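Local atomic coordinates of genome polyprotein (Chicken sicinivirus JSY, PDB entry 6QWT), a protein that supplies, in this chain, the 3Dpol part of the viral polyprotein, an RNA-dependent RNA polymerase that probably copies the viral RNA genome. Residues G28-T33 against C440-A445; D64-S69 against P242-K247; E93-T98 against A182-R187; D238-S243 against T357-T362; D419-L424 against P454-Y459. All coordinates share one frame; numbering follows the deposited sequence.

How the interactions relate
The five contacts spread over the fingers, palm and thumb of a right-hand-shaped polymerase. Interactions 2 and 4 form one palm cluster, centres 11 Å apart: they share P242 and S243, and W67 CZ2 lies 3.8 Å from T357 CG2. Interaction 4 includes D238 of motif A, a motif that in this family lines the active site, so this contact reaches toward the probable catalytic centre. Interactions 1 and 5, centres 14 Å apart, meet in the thumb, where V443 CG1 is 3.8 Å from F456 CZ; interaction 1 brings the N-terminal fingers segment onto that thumb. Interaction 3, in the fingers, stands apart, its centre 29 Å from those of both palm contacts and 42 Å from that of interaction 1.

Interaction 1 (G28-T33 against C440-A445); sequences GAFPVT and CDTVQA
T442, on the helix that runs through 440-445, offers its methyl group to two partners in the irregular segment 28-33. CG2 rests over one face of the F30 ring, 4.2 Å from the ring centroid and 25° off its normal, a CH-pi contact displaced toward the rim. The same methyl lies 3.5 Å from A29 O. Threonine suits this spot because it has one polar and one apolar branch: with chi1 at -56°, OG1 turns back to bond K438 O one helical turn earlier, which leaves CG2 facing the aromatic ring. V443 comes next. Its CG2 approaches the F30 ring at the edge, 3.9 Å from CE2, so the two neighbouring helix residues hold the phenylalanine from a face and from a side. The small A29 lets the loop come close to the helix backbone, its CB being 4.4 Å from V443 CA. Such docking of an N-terminal fingers segment on the thumb is characteristic of picornaviral polymerases and closes the hand into a ring. Farther along, P31 O accepts from Q407 NE2, while T33 bonds Q407 through its N and E403 through OG1; on helix 433-449, V443 also packs against F456 in the loop before helix 459-469.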
# COMPACT_ATOMS: atom_id res chain seq x y z
N GLY A 28 26.38 -4.51 -13.54
CA GLY A 28 27.17 -5.60 -13.01
C GLY A 28 27.63 -5.48 -11.57
O GLY A 28 28.37 -6.36 -11.10
N ALA A 29 27.19 -4.45 -10.84
CA ALA A 29 27.82 -4.09 -9.57
C ALA A 29 27.67 -5.19 -8.52
O ALA A 29 28.63 -5.49 -7.79
CB ALA A 29 27.25 -2.77 -9.05
N PHE A 30 26.49 -5.78 -8.40
CA PHE A 30 26.19 -6.78 -7.40
C PHE A 30 25.66 -8.04 -8.06
O PHE A 30 25.18 -7.99 -9.20
CB PHE A 30 25.16 -6.26 -6.38
CG PHE A 30 25.58 -4.99 -5.70
CD1 PHE A 30 26.34 -5.02 -4.55
CD2 PHE A 30 25.21 -3.76 -6.22
CE1 PHE A 30 26.73 -3.85 -3.93
CE2 PHE A 30 25.59 -2.58 -5.60
CZ PHE A 30 26.35 -2.63 -4.45
N PRO A 31 25.76 -9.19 -7.39
CA PRO A 31 25.12 -10.40 -7.92
C PRO A 31 23.63 -10.18 -8.13
O PRO A 31 22.92 -9.72 -7.24
CB PRO A 31 25.39 -11.45 -6.83
CG PRO A 31 26.65 -10.97 -6.17
CD PRO A 31 26.57 -9.46 -6.20
N VAL A 32 23.16 -10.52 -9.33
CA VAL A 32 21.78 -10.25 -9.72
C VAL A 32 20.87 -11.28 -9.05
O VAL A 32 20.86 -12.45 -9.44
CB VAL A 32 21.61 -10.26 -11.24
CG1 VAL A 32 20.15 -10.11 -11.63
CG2 VAL A 32 22.45 -9.16 -11.87
N THR A 33 20.11 -10.84 -8.05
CA THR A 33 19.11 -11.67 -7.40
C THR A 33 17.69 -11.26 -7.75
O THR A 33 16.74 -11.88 -7.27
CB THR A 33 19.28 -11.64 -5.87
OG1 THR A 33 18.87 -10.37 -5.37
CG2 THR A 33 20.74 -11.88 -5.49
N CYS A 440 28.37 3.02 -2.46
CA CYS A 440 28.74 4.06 -3.42
C CYS A 440 29.96 3.66 -4.23
O CYS A 440 30.00 3.84 -5.46
CB CYS A 440 28.99 5.39 -2.71
SG CYS A 440 27.57 6.10 -1.86
N ASP A 441 30.99 3.11 -3.57
CA ASP A 441 32.22 2.75 -4.27
C ASP A 441 31.99 1.61 -5.26
O ASP A 441 32.52 1.63 -6.37
CB ASP A 441 33.30 2.38 -3.26
CG ASP A 441 33.83 3.59 -2.50
OD1 ASP A 441 33.57 4.73 -2.93
OD2 ASP A 441 34.51 3.39 -1.47
N THR A 442 31.19 0.61 -4.87
CA THR A 442 30.92 -0.50 -5.77
C THR A 442 30.11 -0.04 -6.98
O THR A 442 30.38 -0.47 -8.11
CB THR A 442 30.18 -1.61 -5.03
OG1 THR A 442 30.95 -2.01 -3.89
CG2 THR A 442 29.97 -2.82 -5.94
N VAL A 443 29.13 0.83 -6.77
CA VAL A 443 28.32 1.33 -7.87
C VAL A 443 29.16 2.20 -8.80
O VAL A 443 29.02 2.13 -10.03
CB VAL A 443 27.10 2.10 -7.32
CG1 VAL A 443 26.44 2.93 -8.41
CG2 VAL A 443 26.11 1.13 -6.69
N GLN A 444 30.07 3.00 -8.23
CA GLN A 444 30.88 3.90 -9.05
C GLN A 444 31.84 3.13 -9.95
O GLN A 444 32.05 3.50 -11.11
CB GLN A 444 31.65 4.87 -8.16
CG GLN A 444 32.67 5.71 -8.90
CD GLN A 444 32.74 7.12 -8.38
OE1 GLN A 444 33.02 7.35 -7.20
NE2 GLN A 444 32.48 8.09 -9.25
N ALA A 445 32.43 2.05 -9.43
CA ALA A 445 33.38 1.28 -10.23
C ALA A 445 32.69 0.64 -11.43
O ALA A 445 33.23 0.62 -12.54
CB ALA A 445 34.07 0.23 -9.37

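Interaction 2 (D64-S69 against P242-K247); sequences DEPWPS and PSVVFK
W67 pushes the six-membered part of its indole against the start of helix 243-256. CH2 meets P242 CG at 3.5 Å, the proline ring coming in at the indole edge, near its plane, and crossing it at about a right angle. The same CH2 touches V245 CG2 at 3.8 Å, and CZ3 meets V244 CG1 at 3.9 Å. V244 stands at the middle of the contact: CG1 reaches the indole obliquely, whereas CG2 sits 3.8 Å from P66 CD and 3.5 Å from D64 O. A beta-branched residue fits well here, because its two methyls can touch the indole and the D64-P66 backbone at once. P242 occupies the N-cap position of the helix, where a proline does no harm since its nitrogen need not donate a helical bond.

Further out, W67 NE1 bonds S314 OG, helping to fix the rotation of the indole that chi1 (42°) swings toward the helix. D64 OD2 forms a salt bridge with K290, and D62 OD1 accepts the S243 backbone N-H at the first turn of the helix. L70 of helix 70-81 also touches V244 and V245.

The polar bonds named go to residues outside the two segments, and across the contact no hydrogen bond forms: in this palm-helix contact with an N-terminal loop, cohesion between the segments rests on the fit of apolar surfaces.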
# COMPACT_ATOMS: atom_id res chain seq x y z
N ASP A 64 -19.23 -14.16 3.46
CA ASP A 64 -20.32 -13.21 3.58
C ASP A 64 -20.81 -13.04 5.01
O ASP A 64 -21.38 -12.00 5.34
CB ASP A 64 -21.50 -13.64 2.71
CG ASP A 64 -21.37 -13.15 1.29
OD1 ASP A 64 -21.09 -11.95 1.10
OD2 ASP A 64 -21.55 -13.97 0.36
N GLU A 65 -20.63 -14.04 5.86
CA GLU A 65 -21.15 -13.96 7.21
C GLU A 65 -20.03 -13.76 8.22
O GLU A 65 -18.94 -14.33 8.06
CB GLU A 65 -21.94 -15.22 7.57
CG GLU A 65 -22.99 -15.60 6.54
CD GLU A 65 -24.05 -14.52 6.37
OE1 GLU A 65 -24.34 -13.81 7.36
OE2 GLU A 65 -24.58 -14.39 5.25
N PRO A 66 -20.25 -12.95 9.25
CA PRO A 66 -19.18 -12.69 10.22
C PRO A 66 -18.91 -13.91 11.09
O PRO A 66 -19.83 -14.62 11.50
CB PRO A 66 -19.72 -11.52 11.05
CG PRO A 66 -21.20 -11.67 10.96
CD PRO A 66 -21.48 -12.21 9.58
N TRP A 67 -17.63 -14.15 11.36
CA TRP A 67 -17.27 -15.16 12.34
C TRP A 67 -17.51 -14.60 13.75
O TRP A 67 -17.58 -13.38 13.93
CB TRP A 67 -15.82 -15.61 12.15
CG TRP A 67 -14.82 -14.54 11.86
CD1 TRP A 67 -13.97 -13.95 12.76
CD2 TRP A 67 -14.52 -13.95 10.59
NE1 TRP A 67 -13.17 -13.03 12.13
CE2 TRP A 67 -13.49 -13.00 10.80
CE3 TRP A 67 -15.04 -14.12 9.30
CZ2 TRP A 67 -12.97 -12.23 9.76
CZ3 TRP A 67 -14.51 -13.35 8.27
CH2 TRP A 67 -13.49 -12.42 8.51
N PRO A 68 -17.65 -15.48 14.75
CA PRO A 68 -18.14 -15.02 16.07
C PRO A 68 -17.39 -13.84 16.67
O PRO A 68 -18.01 -13.03 17.38
CB PRO A 68 -17.99 -16.27 16.94
CG PRO A 68 -18.21 -17.39 15.99
CD PRO A 68 -17.58 -16.95 14.69
N SER A 69 -16.09 -13.71 16.43
CA SER A 69 -15.30 -12.64 17.01
C SER A 69 -15.17 -11.42 16.11
O SER A 69 -14.51 -10.45 16.49
CB SER A 69 -13.90 -13.15 17.38
OG SER A 69 -13.15 -13.49 16.23
N PRO A 242 -12.39 -10.74 3.10
CA PRO A 242 -13.80 -11.07 2.89
C PRO A 242 -14.68 -9.83 2.83
O PRO A 242 -14.40 -8.80 3.45
CB PRO A 242 -14.14 -11.93 4.10
CG PRO A 242 -13.19 -11.50 5.15
CD PRO A 242 -11.93 -11.10 4.45
N SER A 243 -15.76 -9.95 2.05
CA SER A 243 -16.71 -8.85 1.90
C SER A 243 -17.24 -8.37 3.24
O SER A 243 -17.44 -7.16 3.43
CB SER A 243 -17.87 -9.29 1.01
OG SER A 243 -17.54 -9.19 -0.36
N VAL A 244 -17.46 -9.29 4.17
CA VAL A 244 -18.16 -8.96 5.41
C VAL A 244 -17.38 -7.93 6.23
O VAL A 244 -17.98 -7.09 6.91
CB VAL A 244 -18.44 -10.25 6.21
CG1 VAL A 244 -17.14 -10.92 6.64
CG2 VAL A 244 -19.36 -9.97 7.39
N VAL A 245 -16.05 -7.95 6.15
CA VAL A 245 -15.26 -6.98 6.91
C VAL A 245 -15.46 -5.57 6.36
O VAL A 245 -15.69 -4.62 7.11
CB VAL A 245 -13.77 -7.38 6.91
CG1 VAL A 245 -12.95 -6.37 7.70
CG2 VAL A 245 -13.59 -8.77 7.49
N PHE A 246 -15.38 -5.42 5.03
CA PHE A 246 -15.63 -4.12 4.41
C PHE A 246 -17.05 -3.63 4.69
O PHE A 246 -17.26 -2.45 4.97
CB PHE A 246 -15.40 -4.20 2.90
CG PHE A 246 -13.99 -3.96 2.49
CD1 PHE A 246 -13.37 -2.75 2.76
CD2 PHE A 246 -13.27 -4.93 1.81
CE1 PHE A 246 -12.06 -2.52 2.38
CE2 PHE A 246 -11.96 -4.70 1.42
CZ PHE A 246 -11.36 -3.50 1.71
N LYS A 247 -18.03 -4.54 4.61
CA LYS A 247 -19.42 -4.16 4.86
C LYS A 247 -19.60 -3.63 6.27
O LYS A 247 -20.26 -2.60 6.48
CB LYS A 247 -20.33 -5.36 4.61
CG LYS A 247 -21.81 -5.03 4.55
CD LYS A 247 -22.66 -6.28 4.74
CE LYS A 247 -23.18 -6.38 6.17
NZ LYS A 247 -23.25 -7.79 6.66

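Interaction 3 (E93-T98 against A182-R187); sequences EAINGT and AIIAGR
This is a close helix-helix contact within the fingers, where A94 and I95 in the last turn of helix 91-96 press on I184 and R187 of helix 180-189. The small A94 lets the backbones approach: its CB reaches R187 CB at 3.8 Å, with A94 CA only 5.4 Å from R187 CA. Alongside, I184 CD1 meets I95 CG1 at 3.7 Å, the two isoleucines crossing obliquely; F124 of strand 124-126 touches both and helps enclose them. In the picornaviral polymerase fold, this region probably belongs to the pinky finger. R187 adds the polar element. A bend at chi3 (114°) brings NH1 over to A94 O, which lies at the guanidinium edge, near its plane. The modelled distance between R187 NH1 and A94 O, 2.3 Å, is too short to be taken literally, and the N-H...O angle of 125° is well bent. The pairing makes sense nonetheless, since A94 O belongs to the helix C-terminal end, whose dipole would be expected to attract a positive charge. NH2 of the same arginine bonds D102 O. G97 leaves the helix at positive phi, a backbone shape glycine adopts easily, into a short, weakly bonded strand of about 97-98.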
# COMPACT_ATOMS: atom_id res chain seq x y z
N GLU A 93 -11.68 20.90 -2.83
CA GLU A 93 -10.72 20.43 -1.84
C GLU A 93 -10.21 19.04 -2.18
O GLU A 93 -9.02 18.75 -2.03
CB GLU A 93 -11.34 20.45 -0.44
CG GLU A 93 -11.26 21.80 0.25
CD GLU A 93 -12.07 21.84 1.53
OE1 GLU A 93 -13.11 21.16 1.61
OE2 GLU A 93 -11.67 22.57 2.47
N ALA A 94 -11.10 18.16 -2.64
CA ALA A 94 -10.68 16.81 -3.01
C ALA A 94 -9.71 16.83 -4.18
O ALA A 94 -8.85 15.95 -4.28
CB ALA A 94 -11.90 15.95 -3.34
N ILE A 95 -9.81 17.82 -5.05
CA ILE A 95 -8.92 17.92 -6.20
C ILE A 95 -7.60 18.57 -5.81
O ILE A 95 -6.52 18.04 -6.10
CB ILE A 95 -9.60 18.68 -7.35
CG1 ILE A 95 -10.76 17.85 -7.93
CG2 ILE A 95 -8.59 19.03 -8.44
CD1 ILE A 95 -11.66 18.64 -8.85
N ASN A 96 -7.67 19.72 -5.14
CA ASN A 96 -6.49 20.55 -4.89
C ASN A 96 -5.86 20.34 -3.52
O ASN A 96 -4.69 20.69 -3.34
CB ASN A 96 -6.84 22.03 -5.06
CG ASN A 96 -7.27 22.35 -6.48
OD1 ASN A 96 -6.44 22.46 -7.38
ND2 ASN A 96 -8.57 22.51 -6.68
N GLY A 97 -6.59 19.80 -2.55
CA GLY A 97 -6.02 19.47 -1.26
C GLY A 97 -6.46 20.44 -0.18
O GLY A 97 -7.14 21.44 -0.41
N THR A 98 -6.05 20.11 1.05
CA THR A 98 -6.33 20.88 2.25
C THR A 98 -5.04 21.00 3.05
O THR A 98 -4.03 20.39 2.67
CB THR A 98 -7.44 20.22 3.08
OG1 THR A 98 -6.90 19.10 3.79
CG2 THR A 98 -8.61 19.77 2.21
N ALA A 182 -14.10 8.44 -10.01
CA ALA A 182 -14.33 7.64 -8.81
C ALA A 182 -13.37 8.03 -7.69
O ALA A 182 -13.72 7.93 -6.51
CB ALA A 182 -14.20 6.15 -9.12
N ILE A 183 -12.16 8.47 -8.04
CA ILE A 183 -11.19 8.86 -7.03
C ILE A 183 -11.61 10.17 -6.36
O ILE A 183 -11.54 10.30 -5.13
CB ILE A 183 -9.79 8.95 -7.65
CG1 ILE A 183 -9.15 7.56 -7.70
CG2 ILE A 183 -8.91 9.92 -6.87
CD1 ILE A 183 -8.18 7.39 -8.84
N ILE A 184 -12.07 11.14 -7.15
CA ILE A 184 -12.47 12.42 -6.59
C ILE A 184 -13.73 12.26 -5.73
O ILE A 184 -13.84 12.86 -4.66
CB ILE A 184 -12.67 13.45 -7.72
CG1 ILE A 184 -11.34 13.74 -8.40
CG2 ILE A 184 -13.27 14.73 -7.17
CD1 ILE A 184 -11.46 14.60 -9.64
N ALA A 185 -14.68 11.44 -6.18
CA ALA A 185 -15.85 11.16 -5.36
C ALA A 185 -15.46 10.48 -4.05
O ALA A 185 -16.01 10.78 -2.99
CB ALA A 185 -16.85 10.30 -6.13
N GLY A 186 -14.49 9.56 -4.12
CA GLY A 186 -14.04 8.90 -2.91
C GLY A 186 -13.31 9.83 -1.96
O GLY A 186 -13.47 9.75 -0.74
N ARG A 187 -12.49 10.74 -2.51
CA ARG A 187 -11.84 11.74 -1.68
C ARG A 187 -12.83 12.75 -1.12
O ARG A 187 -12.53 13.40 -0.12
CB ARG A 187 -10.75 12.47 -2.48
CG ARG A 187 -9.62 11.57 -2.95
CD ARG A 187 -8.63 12.33 -3.81
NE ARG A 187 -7.33 12.43 -3.15
CZ ARG A 187 -6.77 13.57 -2.75
NH1 ARG A 187 -7.39 14.72 -2.96
NH2 ARG A 187 -5.59 13.56 -2.16

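Interaction 4 (D238-S243 against T357-T362); sequences DSTIPS and TNYKVT
Polymerase motif A, the palm segment that includes D238, is where this contact begins: T240, I241 and P242 leave it and meet N358 and Y359, at the turn that follows helix 346-356 in what is by topology motif D. T240 OG1 lies at the edge of the Y359 ring, near its plane, 3.4 Å from CD1, and is itself bonded to N236 O. A chi1 of 52° sets OG1 between backbone N and carbonyl carbon, which leaves CG2 beside N358 O, 3.2 Å away. I241 CG1 also reaches the ring edge, 3.8 Å from CE1, while P242 CD comes 3.3 Å from Y359 OH. A tyrosine suits the site because its ring packs against I241 and P242 while its hydroxyl bonds S311 OG. Two waters join the segments through T240 O, which accepts from each at 2.6 Å; water 1 in turn accepts from N358 N and water 2 from N358 ND2. Water 1 also hovers above the Y359 ring, 3.2 Å over its centre. T357 OG1 takes the Y359 backbone N-H in an ST turn, steadying the bend. V307 of helix 298-316 touches both I241 and Y359, and strand 360-362 then runs antiparallel beside strand 230-235 as the edge of the palm sheet.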
# COMPACT_ATOMS: atom_id res chain seq x y z
N ASP A 238 -4.93 -8.88 -1.00
CA ASP A 238 -5.90 -8.17 -1.82
C ASP A 238 -6.98 -9.07 -2.41
O ASP A 238 -7.98 -8.56 -2.91
CB ASP A 238 -5.18 -7.41 -2.94
CG ASP A 238 -4.12 -6.47 -2.41
OD1 ASP A 238 -4.45 -5.62 -1.55
OD2 ASP A 238 -2.95 -6.58 -2.84
N SER A 239 -6.79 -10.39 -2.36
CA SER A 239 -7.81 -11.33 -2.82
C SER A 239 -8.56 -12.00 -1.68
O SER A 239 -9.73 -12.36 -1.85
CB SER A 239 -7.18 -12.41 -3.71
OG SER A 239 -6.74 -11.86 -4.94
N THR A 240 -7.92 -12.16 -0.52
CA THR A 240 -8.48 -12.96 0.56
C THR A 240 -9.34 -12.16 1.54
O THR A 240 -9.98 -12.76 2.41
CB THR A 240 -7.36 -13.66 1.33
OG1 THR A 240 -6.37 -12.69 1.72
CG2 THR A 240 -6.71 -14.72 0.47
N ILE A 241 -9.36 -10.83 1.43
CA ILE A 241 -10.17 -10.02 2.34
C ILE A 241 -11.64 -10.32 2.09
O ILE A 241 -12.12 -10.17 0.95
CB ILE A 241 -9.88 -8.52 2.17
CG1 ILE A 241 -8.53 -8.16 2.79
CG2 ILE A 241 -10.98 -7.70 2.81
CD1 ILE A 241 -8.00 -6.82 2.32
N PRO A 242 -12.39 -10.74 3.10
CA PRO A 242 -13.80 -11.07 2.89
C PRO A 242 -14.68 -9.83 2.83
O PRO A 242 -14.40 -8.80 3.45
CB PRO A 242 -14.14 -11.93 4.10
CG PRO A 242 -13.19 -11.50 5.15
CD PRO A 242 -11.93 -11.10 4.45
N SER A 243 -15.76 -9.95 2.05
CA SER A 243 -16.71 -8.85 1.90
C SER A 243 -17.24 -8.37 3.24
O SER A 243 -17.44 -7.16 3.43
CB SER A 243 -17.87 -9.29 1.01
OG SER A 243 -17.54 -9.19 -0.36
N THR A 357 -11.01 -17.95 8.30
CA THR A 357 -10.92 -17.00 7.19
C THR A 357 -10.23 -17.62 6.00
O THR A 357 -9.92 -18.82 5.99
CB THR A 357 -10.18 -15.73 7.62
OG1 THR A 357 -8.78 -16.01 7.70
CG2 THR A 357 -10.67 -15.21 8.97
N ASN A 358 -9.97 -16.81 4.97
CA ASN A 358 -9.16 -17.20 3.83
C ASN A 358 -7.75 -16.61 3.89
O ASN A 358 -6.97 -16.79 2.95
CB ASN A 358 -9.84 -16.77 2.52
CG ASN A 358 -11.13 -17.53 2.26
OD1 ASN A 358 -11.24 -18.72 2.56
ND2 ASN A 358 -12.12 -16.84 1.70
N TYR A 359 -7.42 -15.91 4.98
CA TYR A 359 -6.10 -15.31 5.12
C TYR A 359 -5.04 -16.39 5.29
O TYR A 359 -5.21 -17.33 6.07
CB TYR A 359 -6.06 -14.37 6.32
CG TYR A 359 -6.94 -13.14 6.22
CD1 TYR A 359 -6.95 -12.35 5.07
CD2 TYR A 359 -7.73 -12.75 7.29
CE1 TYR A 359 -7.74 -11.21 5.00
CE2 TYR A 359 -8.52 -11.62 7.22
CZ TYR A 359 -8.52 -10.86 6.08
OH TYR A 359 -9.32 -9.73 6.03
N LYS A 360 -3.93 -16.25 4.57
CA LYS A 360 -2.74 -17.07 4.76
C LYS A 360 -1.61 -16.14 5.17
O LYS A 360 -1.17 -15.30 4.38
CB LYS A 360 -2.37 -17.84 3.48
CG LYS A 360 -3.42 -18.84 3.01
CD LYS A 360 -3.03 -19.43 1.65
CE LYS A 360 -4.09 -20.37 1.11
NZ LYS A 360 -4.27 -20.24 -0.37
N VAL A 361 -1.15 -16.27 6.41
CA VAL A 361 -0.22 -15.31 6.99
C VAL A 361 1.13 -15.98 7.20
O VAL A 361 1.21 -17.17 7.50
CB VAL A 361 -0.79 -14.74 8.31
CG1 VAL A 361 -0.46 -15.62 9.49
CG2 VAL A 361 -0.28 -13.34 8.51
N THR A 362 2.20 -15.20 6.99
CA THR A 362 3.57 -15.70 6.99
C THR A 362 4.52 -14.69 7.63
O THR A 362 4.16 -13.53 7.82
CB THR A 362 4.04 -16.00 5.56
OG1 THR A 362 3.93 -14.82 4.76
CG2 THR A 362 3.23 -17.13 4.92
O HOH W 1 -9.86 -13.95 4.70
O HOH W 2 -12.14 -13.98 1.77

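Interaction 5 (D419-L424 against P454-Y459); sequences DVITSL and PIFIPY
I421 meets P454 and F456 where helix 417-428 of the thumb, the mainly helical subdomain of the polymerase hand, is covered by the loop between helices 433-449 and 459-469. From its CB, which is directed at the loop, the chain forks. The shorter branch, CG2, comes within 3.8 Å of F456 CD1, reaching the ring obliquely, and lies equally near I455 O. The longer branch starts at CG1, set by chi1 of -80° on the side away from the carbonyl carbon, and serves mainly to carry CD1 forward. CD1 then touches P454 CB at 3.6 Å. An isoleucine suits the place since its two arms span consecutive footholds on an extended loop, and P454 keeps that loop stiff while exposing only carbon to the methyl.

F456 is shared between helices: it receives I421 here, while on helix 433-449 it packs against C440. One residue later on the helix comes T422. Its OG1 bonds Q418 NE2, and that amide also donates to I455 O, so Q418 ties helix and loop together alongside the apolar contact. T422 CG2 is left to the apolar side. It runs into I457, whose side chain crosses that of T422 at about a right angle, and I457 CD1 settles 3.7 Å from T422 CG2 and 3.9 Å from T422 O.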
# COMPACT_ATOMS: atom_id res chain seq x y z
N ASP A 419 19.12 10.44 -11.39
CA ASP A 419 17.93 10.49 -10.54
C ASP A 419 17.71 9.17 -9.80
O ASP A 419 17.22 9.18 -8.67
CB ASP A 419 16.70 10.85 -11.37
CG ASP A 419 16.77 12.25 -11.94
OD1 ASP A 419 15.77 12.69 -12.56
OD2 ASP A 419 17.82 12.91 -11.78
N VAL A 420 18.07 8.05 -10.42
CA VAL A 420 17.97 6.76 -9.74
C VAL A 420 18.98 6.68 -8.60
O VAL A 420 18.65 6.23 -7.50
CB VAL A 420 18.16 5.61 -10.75
CG1 VAL A 420 18.24 4.27 -10.03
CG2 VAL A 420 17.03 5.61 -11.77
N ILE A 421 20.21 7.13 -8.85
CA ILE A 421 21.24 7.11 -7.82
C ILE A 421 20.87 8.02 -6.66
O ILE A 421 21.03 7.65 -5.48
CB ILE A 421 22.60 7.50 -8.42
CG1 ILE A 421 23.22 6.31 -9.15
CG2 ILE A 421 23.55 8.01 -7.35
CD1 ILE A 421 23.86 6.70 -10.43
N THR A 422 20.37 9.22 -6.96
CA THR A 422 20.04 10.17 -5.91
C THR A 422 18.95 9.63 -4.98
O THR A 422 19.06 9.75 -3.76
CB THR A 422 19.61 11.50 -6.53
OG1 THR A 422 20.71 12.08 -7.24
CG2 THR A 422 19.15 12.47 -5.45
N SER A 423 17.91 9.03 -5.55
CA SER A 423 16.80 8.57 -4.71
C SER A 423 17.19 7.37 -3.85
O SER A 423 16.61 7.17 -2.78
CB SER A 423 15.58 8.24 -5.58
OG SER A 423 15.94 7.38 -6.64
N LEU A 424 18.15 6.56 -4.30
CA LEU A 424 18.62 5.44 -3.50
C LEU A 424 19.58 5.87 -2.40
O LEU A 424 19.68 5.17 -1.38
CB LEU A 424 19.28 4.39 -4.39
CG LEU A 424 18.34 3.73 -5.41
CD1 LEU A 424 19.10 2.80 -6.33
CD2 LEU A 424 17.20 2.99 -4.72
N PRO A 454 28.64 8.66 -11.74
CA PRO A 454 27.62 8.98 -10.73
C PRO A 454 28.16 9.95 -9.69
O PRO A 454 29.34 9.93 -9.33
CB PRO A 454 27.30 7.62 -10.11
CG PRO A 454 28.56 6.84 -10.28
CD PRO A 454 29.15 7.29 -11.59
N ILE A 455 27.26 10.79 -9.19
CA ILE A 455 27.54 11.72 -8.10
C ILE A 455 26.64 11.33 -6.94
O ILE A 455 25.41 11.31 -7.08
CB ILE A 455 27.30 13.18 -8.51
CG1 ILE A 455 28.23 13.57 -9.67
CG2 ILE A 455 27.50 14.11 -7.33
CD1 ILE A 455 29.68 13.74 -9.28
N PHE A 456 27.24 11.02 -5.79
CA PHE A 456 26.50 10.60 -4.61
C PHE A 456 26.37 11.76 -3.63
O PHE A 456 27.31 12.52 -3.42
CB PHE A 456 27.20 9.42 -3.93
CG PHE A 456 27.38 8.22 -4.83
CD1 PHE A 456 26.39 7.26 -4.94
CD2 PHE A 456 28.54 8.06 -5.57
CE1 PHE A 456 26.55 6.15 -5.76
CE2 PHE A 456 28.71 6.96 -6.40
CZ PHE A 456 27.71 6.01 -6.49
N ILE A 457 25.18 11.88 -3.04
CA ILE A 457 24.99 12.87 -1.97
C ILE A 457 25.93 12.54 -0.82
O ILE A 457 25.96 11.39 -0.35
CB ILE A 457 23.53 12.87 -1.49
CG1 ILE A 457 22.58 13.03 -2.68
CG2 ILE A 457 23.30 13.96 -0.46
CD1 ILE A 457 21.13 12.75 -2.34
N PRO A 458 26.74 13.49 -0.34
CA PRO A 458 27.68 13.18 0.74
C PRO A 458 26.96 12.74 2.00
O PRO A 458 25.86 13.22 2.31
CB PRO A 458 28.44 14.50 0.95
CG PRO A 458 28.20 15.29 -0.31
CD PRO A 458 26.83 14.90 -0.77
N TYR A 459 27.58 11.81 2.73
CA TYR A 459 26.96 11.28 3.94
C TYR A 459 26.65 12.38 4.94
O TYR A 459 25.62 12.34 5.62
CB TYR A 459 27.86 10.22 4.58
CG TYR A 459 27.31 9.71 5.89
CD1 TYR A 459 26.38 8.68 5.93
CD2 TYR A 459 27.70 10.28 7.10
CE1 TYR A 459 25.86 8.23 7.13
CE2 TYR A 459 27.18 9.84 8.30
CZ TYR A 459 26.27 8.81 8.31
OH TYR A 459 25.76 8.36 9.51